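Local coordinates for uncharacterized protein VP1736 (PDB 3LXQ), which is of unknown function but carries a sulfatase-family domain of the alkaline phosphatase clan, an alpha/beta fold built round a mixed sheet, at residues G106-D114 and N272-G283; Y174-G182 and L223-L234. One frame throughout, in Å; residues are numbered along the deposited sequence.

Contact 1 (G106-D114 and N272-G283); sequences GLPLTPNLD and NNAVKYSDYALG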
loop_
_atom_site.group_PDB
_atom_site.type_symbol
_atom_site.label_atom_id
_atom_site.label_comp_id
_atom_site.label_asym_id
_atom_site.label_seq_id
_atom_site.Cartn_x
_atom_site.Cartn_y
_atom_site.Cartn_z
ATOM N N GLY A 106 -1.256 19.453 -3.128
ATOM C CA GLY A 106 0.103 19.630 -3.645
ATOM C C GLY A 106 0.162 20.263 -5.027
ATOM O O GLY A 106 -0.781 20.926 -5.461
ATOM N N LEU A 107 1.277 20.034 -5.717
ATOM C CA LEU A 107 1.547 20.631 -7.032
ATOM C C LEU A 107 0.577 20.112 -8.098
ATOM O O LEU A 107 0.182 18.938 -8.042
ATOM C CB LEU A 107 3.003 20.376 -7.430
ATOM C CG LEU A 107 4.012 21.015 -6.469
ATOM C CD1 LEU A 107 5.402 20.393 -6.597
ATOM C CD2 LEU A 107 4.076 22.535 -6.644
ATOM N N PRO A 108 0.169 20.980 -9.052
ATOM C CA PRO A 108 -0.830 20.563 -10.050
ATOM C C PRO A 108 -0.244 19.572 -11.053
ATOM O O PRO A 108 -0.075 19.891 -12.227
ATOM C CB PRO A 108 -1.241 21.878 -10.724
ATOM C CG PRO A 108 -0.077 22.791 -10.535
ATOM C CD PRO A 108 0.614 22.374 -9.258
ATOM N N LEU A 109 0.049 18.371 -10.570
ATOM C CA LEU A 109 0.776 17.370 -11.342
ATOM C C LEU A 109 -0.059 16.162 -11.743
ATOM O O LEU A 109 0.406 15.318 -12.511
ATOM C CB LEU A 109 1.998 16.897 -10.554
ATOM C CG LEU A 109 3.429 17.252 -10.958
ATOM C CD1 LEU A 109 3.593 18.650 -11.576
ATOM C CD2 LEU A 109 4.361 17.067 -9.758
ATOM N N THR A 110 -1.282 16.069 -11.222
ATOM C CA THR A 110 -2.102 14.874 -11.433
ATOM C C THR A 110 -3.538 15.144 -11.907
ATOM O O THR A 110 -4.475 14.635 -11.288
ATOM C CB THR A 110 -2.184 14.003 -10.148
ATOM O OG1 THR A 110 -2.608 14.821 -9.054
ATOM C CG2 THR A 110 -0.833 13.337 -9.827
ATOM N N PRO A 111 -3.722 15.894 -13.021
ATOM C CA PRO A 111 -5.096 16.222 -13.433
ATOM C C PRO A 111 -5.988 15.019 -13.775
ATOM O O PRO A 111 -7.186 15.067 -13.493
ATOM C CB PRO A 111 -4.904 17.128 -14.656
ATOM C CG PRO A 111 -3.535 16.851 -15.144
ATOM C CD PRO A 111 -2.725 16.475 -13.941
ATOM N N ASN A 112 -5.432 13.968 -14.378
ATOM C CA ASN A 112 -6.211 12.754 -14.637
ATOM C C ASN A 112 -6.654 12.076 -13.349
ATOM O O ASN A 112 -7.815 11.697 -13.225
ATOM C CB ASN A 112 -5.446 11.756 -15.509
ATOM C CG ASN A 112 -5.280 12.235 -16.947
ATOM O OD1 ASN A 112 -6.254 12.561 -17.631
ATOM N ND2 ASN A 112 -4.037 12.274 -17.411
ATOM N N LEU A 113 -5.734 11.926 -12.391
ATOM C CA LEU A 113 -6.070 11.305 -11.101
ATOM C C LEU A 113 -7.066 12.151 -10.314
ATOM O O LEU A 113 -8.015 11.613 -9.758
ATOM C CB LEU A 113 -4.822 11.012 -10.255
ATOM C CG LEU A 113 -5.018 10.283 -8.913
ATOM C CD1 LEU A 113 -5.566 8.868 -9.117
ATOM C CD2 LEU A 113 -3.728 10.257 -8.092
ATOM N N ASP A 114 -6.852 13.469 -10.296
ATOM C CA ASP A 114 -7.739 14.415 -9.613
ATOM C C ASP A 114 -9.194 14.236 -10.028
ATOM O O ASP A 114 -10.100 14.271 -9.193
ATOM C CB ASP A 114 -7.325 15.855 -9.929
ATOM C CG ASP A 114 -6.083 16.291 -9.186
ATOM O OD1 ASP A 114 -5.460 15.470 -8.464
ATOM O OD2 ASP A 114 -5.736 17.481 -9.323
ATOM N N ASN A 272 8.967 16.051 -11.261
ATOM C CA ASN A 272 7.629 16.618 -11.464
ATOM C C ASN A 272 7.014 16.154 -12.772
ATOM O O ASN A 272 5.876 15.676 -12.793
ATOM C CB ASN A 272 7.645 18.147 -11.404
ATOM C CG ASN A 272 7.988 18.694 -10.017
ATOM O OD1 ASN A 272 8.441 19.837 -9.891
ATOM N ND2 ASN A 272 7.780 17.892 -8.982
ATOM N N ASN A 273 7.783 16.267 -13.853
ATOM C CA ASN A 273 7.313 15.893 -15.189
ATOM C C ASN A 273 7.060 14.394 -15.337
ATOM O O ASN A 273 6.080 13.988 -15.967
ATOM C CB ASN A 273 8.292 16.377 -16.266
ATOM C CG ASN A 273 8.306 17.888 -16.417
ATOM O OD1 ASN A 273 7.292 18.557 -16.229
ATOM N ND2 ASN A 273 9.461 18.431 -16.780
ATOM N N ALA A 274 7.941 13.579 -14.755
ATOM C CA ALA A 274 7.746 12.121 -14.726
ATOM C C ALA A 274 6.453 11.731 -14.001
ATOM O O ALA A 274 5.726 10.833 -14.458
ATOM C CB ALA A 274 8.943 11.428 -14.114
ATOM N N VAL A 275 6.169 12.402 -12.882
ATOM C CA VAL A 275 4.881 12.237 -12.195
ATOM C C VAL A 275 3.736 12.625 -13.142
ATOM O O VAL A 275 2.793 11.851 -13.334
ATOM C CB VAL A 275 4.810 13.042 -10.866
ATOM C CG1 VAL A 275 3.372 13.097 -10.321
ATOM C CG2 VAL A 275 5.760 12.451 -9.815
ATOM N N LYS A 276 3.838 13.807 -13.750
ATOM C CA LYS A 276 2.806 14.263 -14.677
ATOM C C LYS A 276 2.662 13.322 -15.875
ATOM O O LYS A 276 1.539 13.066 -16.314
ATOM C CB LYS A 276 3.044 15.705 -15.136
ATOM C CG LYS A 276 1.846 16.313 -15.875
ATOM C CD LYS A 276 1.955 17.819 -16.019
ATOM C CE LYS A 276 0.625 18.404 -16.482
ATOM N NZ LYS A 276 0.754 19.812 -16.957
ATOM N N TYR A 277 3.785 12.802 -16.386
ATOM C CA TYR A 277 3.730 11.743 -17.396
ATOM C C TYR A 277 2.961 10.522 -16.882
ATOM O O TYR A 277 2.050 10.035 -17.556
ATOM C CB TYR A 277 5.116 11.308 -17.924
ATOM C CG TYR A 277 4.978 10.051 -18.757
ATOM C CD1 TYR A 277 4.487 10.114 -20.056
ATOM C CD2 TYR A 277 5.232 8.793 -18.210
ATOM C CE1 TYR A 277 4.301 8.965 -20.806
ATOM C CE2 TYR A 277 5.049 7.633 -18.953
ATOM C CZ TYR A 277 4.580 7.729 -20.251
ATOM O OH TYR A 277 4.407 6.590 -21.004
ATOM N N SER A 278 3.337 10.031 -15.698
ATOM C CA SER A 278 2.668 8.877 -15.090
ATOM C C SER A 278 1.164 9.094 -14.909
ATOM O O SER A 278 0.378 8.167 -15.108
ATOM C CB SER A 278 3.303 8.512 -13.755
ATOM O OG SER A 278 2.707 7.336 -13.230
ATOM N N ASP A 279 0.778 10.315 -14.541
ATOM C CA ASP A 279 -0.636 10.706 -14.495
ATOM C C ASP A 279 -1.328 10.583 -15.854
ATOM O O ASP A 279 -2.431 10.019 -15.947
ATOM C CB ASP A 279 -0.811 12.142 -14.003
ATOM C CG ASP A 279 -2.274 12.555 -13.945
ATOM O OD1 ASP A 279 -2.968 12.110 -13.000
ATOM O OD2 ASP A 279 -2.735 13.305 -14.834
ATOM N N TYR A 280 -0.698 11.138 -16.895
ATOM C CA TYR A 280 -1.217 11.008 -18.250
ATOM C C TYR A 280 -1.341 9.532 -18.599
ATOM O O TYR A 280 -2.314 9.115 -19.213
ATOM C CB TYR A 280 -0.313 11.725 -19.273
ATOM C CG TYR A 280 -0.331 11.078 -20.642
ATOM C CD1 TYR A 280 -1.248 11.480 -21.621
ATOM C CD2 TYR A 280 0.554 10.040 -20.952
ATOM C CE1 TYR A 280 -1.271 10.868 -22.879
ATOM C CE2 TYR A 280 0.535 9.426 -22.196
ATOM C CZ TYR A 280 -0.373 9.840 -23.150
ATOM O OH TYR A 280 -0.372 9.220 -24.377
ATOM N N ALA A 281 -0.339 8.754 -18.206
ATOM C CA ALA A 281 -0.293 7.336 -18.510
ATOM C C ALA A 281 -1.422 6.581 -17.810
ATOM O O ALA A 281 -2.004 5.665 -18.400
ATOM C CB ALA A 281 1.068 6.758 -18.138
ATOM N N LEU A 282 -1.736 6.977 -16.570
ATOM C CA LEU A 282 -2.835 6.376 -15.804
ATOM C C LEU A 282 -4.181 6.684 -16.448
ATOM O O LEU A 282 -5.043 5.801 -16.544
ATOM C CB LEU A 282 -2.822 6.844 -14.341
ATOM C CG LEU A 282 -3.916 6.336 -13.393
ATOM C CD1 LEU A 282 -3.900 4.816 -13.261
ATOM C CD2 LEU A 282 -3.796 6.991 -12.028
ATOM N N GLY A 283 -4.333 7.937 -16.891
ATOM C CA GLY A 283 -5.545 8.417 -17.574
ATOM C C GLY A 283 -5.848 7.607 -18.819
ATOM O O GLY A 283 -7.008 7.266 -19.074
#
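Leu109 lies across the first turn of helix segment 272-283, its branched end over the backbone and side chain of Asn272: CG comes 3.4 Å from Asn272 O, and CD2 meets Asn272 ND2 at 3.6 Å. The two side chains cross at about a right angle, and Val275 CG1 closes on Leu109 CB at 4.0 Å. The carbonyl of Leu109 faces the helix too, meeting Lys276 CA in a CA-H...O contact; this buried oxygen has no conventional partner in the model.

Asp279 carries the polar half. With CG anti to the backbone N (chi1 -180°), its carboxylate reaches the first turn of helix 111-118 and takes two backbone N-H groups, one on each oxygen: Asn112 N to OD2 and Leu113 N to OD1, both 2.8 Å, each through a syn lone pair. These two bonds fix the rotation of the carboxylate, and the helix start would probably favour its negative charge. Asn112 ND2 also binds Asp279 O at 3.1 Å, from above the carbonyl plane, while Gly283 N reaches that oxygen from the opposite face. Thr110, at the N-cap position, turns its hydroxyl instead to Asp114 OD1.

Farther along, Leu113 meets Leu282, and both rest on Val302 of strand 298-304, so helices 111-118 and 271-289 meet beside the central sheet, with helix 220-234 packed against the latter helix.

Contact 2 (Y174-G182 and L223-L234); sequences YHTQFIYGG and LYNKADEEFERL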
loop_
_atom_site.group_PDB
_atom_site.type_symbol
_atom_site.label_atom_id
_atom_site.label_comp_id
_atom_site.label_asym_id
_atom_site.label_seq_id
_atom_site.Cartn_x
_atom_site.Cartn_y
_atom_site.Cartn_z
ATOM N N TYR A 174 -8.490 -17.941 -7.578
ATOM C CA TYR A 174 -8.069 -16.810 -8.414
ATOM C C TYR A 174 -6.780 -17.090 -9.196
ATOM O O TYR A 174 -5.880 -17.794 -8.716
ATOM C CB TYR A 174 -7.808 -15.558 -7.555
ATOM C CG TYR A 174 -9.014 -14.710 -7.180
ATOM C CD1 TYR A 174 -10.023 -15.206 -6.349
ATOM C CD2 TYR A 174 -9.108 -13.380 -7.611
ATOM C CE1 TYR A 174 -11.116 -14.399 -5.980
ATOM C CE2 TYR A 174 -10.191 -12.574 -7.255
ATOM C CZ TYR A 174 -11.184 -13.088 -6.441
ATOM O OH TYR A 174 -12.257 -12.304 -6.117
ATOM N N HIS A 175 -6.687 -16.513 -10.392
ATOM C CA HIS A 175 -5.407 -16.390 -11.053
ATOM C C HIS A 175 -4.740 -15.166 -10.449
ATOM O O HIS A 175 -5.389 -14.143 -10.250
ATOM C CB HIS A 175 -5.568 -16.195 -12.553
ATOM C CG HIS A 175 -4.264 -16.144 -13.284
ATOM N ND1 HIS A 175 -3.627 -17.276 -13.752
ATOM C CD2 HIS A 175 -3.469 -15.099 -13.613
ATOM C CE1 HIS A 175 -2.501 -16.925 -14.346
ATOM N NE2 HIS A 175 -2.378 -15.611 -14.271
ATOM N N THR A 176 -3.451 -15.273 -10.145
ATOM C CA THR A 176 -2.734 -14.153 -9.514
ATOM C C THR A 176 -1.504 -13.760 -10.323
ATOM O O THR A 176 -0.746 -14.621 -10.783
ATOM C CB THR A 176 -2.356 -14.464 -8.055
ATOM O OG1 THR A 176 -1.635 -15.703 -7.997
ATOM C CG2 THR A 176 -3.612 -14.569 -7.195
ATOM N N GLN A 177 -1.317 -12.455 -10.509
ATOM C CA GLN A 177 -0.241 -11.961 -11.360
ATOM C C GLN A 177 0.348 -10.658 -10.863
ATOM O O GLN A 177 -0.262 -9.947 -10.073
ATOM C CB GLN A 177 -0.702 -11.801 -12.818
ATOM C CG GLN A 177 -1.781 -10.747 -13.018
ATOM C CD GLN A 177 -2.037 -10.413 -14.476
ATOM O OE1 GLN A 177 -1.667 -11.166 -15.382
ATOM N NE2 GLN A 177 -2.677 -9.271 -14.711
ATOM N N PHE A 178 1.551 -10.372 -11.351
ATOM C CA PHE A 178 2.252 -9.135 -11.095
ATOM C C PHE A 178 2.633 -8.586 -12.457
ATOM O O PHE A 178 3.234 -9.284 -13.246
ATOM C CB PHE A 178 3.501 -9.439 -10.271
ATOM C CG PHE A 178 4.444 -8.269 -10.111
ATOM C CD1 PHE A 178 4.005 -7.047 -9.597
ATOM C CD2 PHE A 178 5.791 -8.415 -10.431
ATOM C CE1 PHE A 178 4.893 -5.969 -9.429
ATOM C CE2 PHE A 178 6.685 -7.355 -10.261
ATOM C CZ PHE A 178 6.233 -6.127 -9.754
ATOM N N ILE A 179 2.252 -7.349 -12.745
ATOM C CA ILE A 179 2.677 -6.711 -13.983
ATOM C C ILE A 179 3.639 -5.572 -13.660
ATOM O O ILE A 179 3.306 -4.673 -12.897
ATOM C CB ILE A 179 1.506 -6.177 -14.846
ATOM C CG1 ILE A 179 0.432 -7.259 -15.064
ATOM C CG2 ILE A 179 2.034 -5.696 -16.207
ATOM C CD1 ILE A 179 -0.821 -6.758 -15.829
ATOM N N TYR A 180 4.810 -5.625 -14.284
ATOM C CA TYR A 180 5.894 -4.674 -14.084
ATOM C C TYR A 180 6.515 -4.328 -15.447
ATOM O O TYR A 180 6.497 -5.149 -16.361
ATOM C CB TYR A 180 6.933 -5.332 -13.179
ATOM C CG TYR A 180 8.025 -4.439 -12.652
ATOM C CD1 TYR A 180 7.731 -3.219 -12.060
ATOM C CD2 TYR A 180 9.360 -4.849 -12.702
ATOM C CE1 TYR A 180 8.729 -2.414 -11.564
ATOM C CE2 TYR A 180 10.376 -4.050 -12.206
ATOM C CZ TYR A 180 10.053 -2.829 -11.640
ATOM O OH TYR A 180 11.043 -2.026 -11.141
ATOM N N GLY A 181 7.067 -3.122 -15.569
ATOM C CA GLY A 181 7.711 -2.671 -16.796
ATOM C C GLY A 181 9.196 -3.007 -16.960
ATOM O O GLY A 181 9.690 -3.101 -18.089
ATOM N N GLY A 182 9.896 -3.178 -15.838
ATOM C CA GLY A 182 11.327 -3.466 -15.821
ATOM C C GLY A 182 11.645 -4.918 -15.528
ATOM O O GLY A 182 10.892 -5.814 -15.912
ATOM N N LEU A 223 3.201 -0.046 -19.928
ATOM C CA LEU A 223 2.778 -0.867 -18.791
ATOM C C LEU A 223 1.257 -0.996 -18.743
ATOM O O LEU A 223 0.718 -2.092 -18.593
ATOM C CB LEU A 223 3.254 -0.249 -17.475
ATOM C CG LEU A 223 2.826 -0.929 -16.168
ATOM C CD1 LEU A 223 3.567 -2.240 -15.941
ATOM C CD2 LEU A 223 3.061 0.022 -15.009
ATOM N N TYR A 224 0.599 0.148 -18.884
ATOM C CA TYR A 224 -0.843 0.249 -18.779
ATOM C C TYR A 224 -1.583 -0.312 -19.996
ATOM O O TYR A 224 -2.716 -0.775 -19.860
ATOM C CB TYR A 224 -1.248 1.703 -18.520
ATOM C CG TYR A 224 -1.014 2.224 -17.105
ATOM C CD1 TYR A 224 -1.318 1.449 -15.975
ATOM C CD2 TYR A 224 -0.541 3.518 -16.898
ATOM C CE1 TYR A 224 -1.128 1.955 -14.676
ATOM C CE2 TYR A 224 -0.349 4.030 -15.615
ATOM C CZ TYR A 224 -0.642 3.254 -14.515
ATOM O OH TYR A 224 -0.443 3.799 -13.271
ATOM N N ASN A 225 -0.964 -0.265 -21.181
ATOM C CA ASN A 225 -1.531 -0.956 -22.359
ATOM C C ASN A 225 -1.468 -2.466 -22.124
ATOM O O ASN A 225 -2.402 -3.197 -22.451
ATOM C CB ASN A 225 -0.790 -0.611 -23.660
ATOM C CG ASN A 225 -0.865 0.876 -24.035
ATOM O OD1 ASN A 225 0.096 1.428 -24.576
ATOM N ND2 ASN A 225 -1.999 1.514 -23.775
ATOM N N LYS A 226 -0.358 -2.913 -21.533
ATOM C CA LYS A 226 -0.125 -4.323 -21.238
ATOM C C LYS A 226 -1.119 -4.831 -20.216
ATOM O O LYS A 226 -1.565 -5.977 -20.288
ATOM C CB LYS A 226 1.293 -4.533 -20.690
ATOM C CG LYS A 226 1.718 -6.000 -20.586
ATOM C CD LYS A 226 1.606 -6.663 -21.966
ATOM C CE LYS A 226 2.447 -7.923 -22.104
ATOM N NZ LYS A 226 2.096 -8.636 -23.384
ATOM N N ALA A 227 -1.432 -3.975 -19.246
ATOM C CA ALA A 227 -2.375 -4.311 -18.200
ATOM C C ALA A 227 -3.730 -4.553 -18.851
ATOM O O ALA A 227 -4.254 -5.675 -18.811
ATOM C CB ALA A 227 -2.440 -3.196 -17.177
ATOM N N ASP A 228 -4.255 -3.506 -19.490
ATOM C CA ASP A 228 -5.504 -3.553 -20.276
ATOM C C ASP A 228 -5.607 -4.771 -21.208
ATOM O O ASP A 228 -6.702 -5.314 -21.408
ATOM C CB ASP A 228 -5.666 -2.245 -21.068
ATOM C CG ASP A 228 -6.836 -2.285 -22.051
ATOM O OD1 ASP A 228 -6.568 -2.503 -23.248
ATOM O OD2 ASP A 228 -8.004 -2.105 -21.633
ATOM N N GLU A 229 -4.470 -5.171 -21.780
ATOM C CA GLU A 229 -4.354 -6.376 -22.625
ATOM C C GLU A 229 -4.556 -7.655 -21.810
ATOM O O GLU A 229 -5.268 -8.567 -22.233
ATOM C CB GLU A 229 -2.963 -6.446 -23.282
ATOM C CG GLU A 229 -2.901 -6.259 -24.787
ATOM C CD GLU A 229 -1.606 -6.803 -25.392
ATOM O OE1 GLU A 229 -0.539 -6.740 -24.733
ATOM O OE2 GLU A 229 -1.659 -7.310 -26.532
ATOM N N GLU A 230 -3.908 -7.711 -20.652
ATOM C CA GLU A 230 -3.919 -8.881 -19.782
ATOM C C GLU A 230 -5.270 -9.067 -19.115
ATOM O O GLU A 230 -5.667 -10.188 -18.813
ATOM C CB GLU A 230 -2.848 -8.723 -18.689
ATOM C CG GLU A 230 -1.458 -9.166 -19.118
ATOM C CD GLU A 230 -1.377 -10.674 -19.327
ATOM O OE1 GLU A 230 -1.462 -11.121 -20.492
ATOM O OE2 GLU A 230 -1.260 -11.419 -18.331
ATOM N N PHE A 231 -5.946 -7.950 -18.854
ATOM C CA PHE A 231 -7.204 -7.964 -18.124
ATOM C C PHE A 231 -8.317 -8.356 -19.076
ATOM O O PHE A 231 -9.156 -9.177 -18.730
ATOM C CB PHE A 231 -7.503 -6.601 -17.495
ATOM C CG PHE A 231 -6.472 -6.137 -16.485
ATOM C CD1 PHE A 231 -5.704 -7.051 -15.771
ATOM C CD2 PHE A 231 -6.294 -4.779 -16.241
ATOM C CE1 PHE A 231 -4.768 -6.624 -14.848
ATOM C CE2 PHE A 231 -5.353 -4.342 -15.298
ATOM C CZ PHE A 231 -4.588 -5.274 -14.608
ATOM N N GLU A 232 -8.316 -7.775 -20.275
ATOM C CA GLU A 232 -9.301 -8.150 -21.303
ATOM C C GLU A 232 -9.112 -9.593 -21.758
ATOM O O GLU A 232 -10.055 -10.230 -22.242
ATOM C CB GLU A 232 -9.261 -7.196 -22.494
ATOM C CG GLU A 232 -10.658 -6.806 -22.992
ATOM C CD GLU A 232 -10.833 -5.297 -23.070
ATOM O OE1 GLU A 232 -9.818 -4.553 -23.022
ATOM O OE2 GLU A 232 -11.989 -4.848 -23.164
ATOM N N ARG A 233 -7.888 -10.087 -21.591
ATOM C CA ARG A 233 -7.547 -11.487 -21.806
ATOM C C ARG A 233 -8.131 -12.350 -20.692
ATOM O O ARG A 233 -8.934 -13.249 -20.962
ATOM C CB ARG A 233 -6.023 -11.661 -21.876
ATOM C CG ARG A 233 -5.535 -13.052 -22.314
ATOM C CD ARG A 233 -5.819 -14.121 -21.243
ATOM N NE ARG A 233 -4.645 -14.898 -20.837
ATOM C CZ ARG A 233 -3.445 -14.389 -20.575
ATOM N NH1 ARG A 233 -2.460 -15.193 -20.208
ATOM N NH2 ARG A 233 -3.227 -13.083 -20.662
ATOM N N LEU A 234 -7.737 -12.069 -19.448
ATOM C CA LEU A 234 -8.177 -12.862 -18.292
ATOM C C LEU A 234 -9.704 -12.882 -18.125
ATOM O O LEU A 234 -10.276 -13.886 -17.680
ATOM C CB LEU A 234 -7.488 -12.397 -16.999
ATOM C CG LEU A 234 -5.993 -12.718 -16.823
ATOM C CD1 LEU A 234 -5.335 -11.795 -15.784
ATOM C CD2 LEU A 234 -5.747 -14.200 -16.487
#
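His175 and Leu234 cross at about a right angle, the leucine methyl CD2 lying over one face of the imidazole, 4.2 Å from its centroid and 27° off the ring normal, a CH-pi contact. The ring reaches from the strand toward the end of the helix.

Two residues on, Gln177 points at the helix with its chain extended, and its amide enters between Glu230, Phe231 and Leu234. The amide and the Glu230 carboxylate are nearly coplanar, 26° apart, whereas the amide comes to the Phe231 ring at its edge. Glu230 is bent at its second torsion, and its OE1 is held by Arg233 NH2 at 2.6 Å in a salt bridge along the helix surface.

Ile179 uses its two branches differently. CD1 reaches Ala227 CA at 3.7 Å, with Glu230 CB and Phe231 CE1 close by, and meets the phenyl ring obliquely; CG2 leans the other way, to Leu223 CD1 at 3.8 Å. That same leucine methyl lies 3.6 Å from Gly181 N.

His175, Gln177 and Ile179, alternate residues of the strand, thus face the helix; the axes of strand 175-180 and helix segment 223-234 approach to 8.8 Å and run nearly antiparallel (153°). This is the helix-on-sheet layer of an alpha/beta fold, as in the alkaline phosphatase clan: strand 175-180 pairs in parallel with 200-202 and 241-246, under helix 220-234.

In the fold
Contacts 1 and 2 lie about 21 Å apart, centre to centre, within the sulfatase-family domain, and along the chain both segments of contact 2 fall between those of contact 1. Contact 2 is buried, a helix laid on the mixed sheet and held by apolar contacts and a CH-pi contact, with the Gln177 amide and Glu230 carboxylate close together inside it. Contact 1 is only partly buried and joins a loop and helix start to a second helix, with a carboxylate gripping backbone N-H groups as its main polar tie. The two touch where helices 220-234 and 271-289 pack together: the Tyr224 ring lies against the backbone of Ala281 and Leu282, with Tyr224 CD2 3.0 Å from Ala281 O.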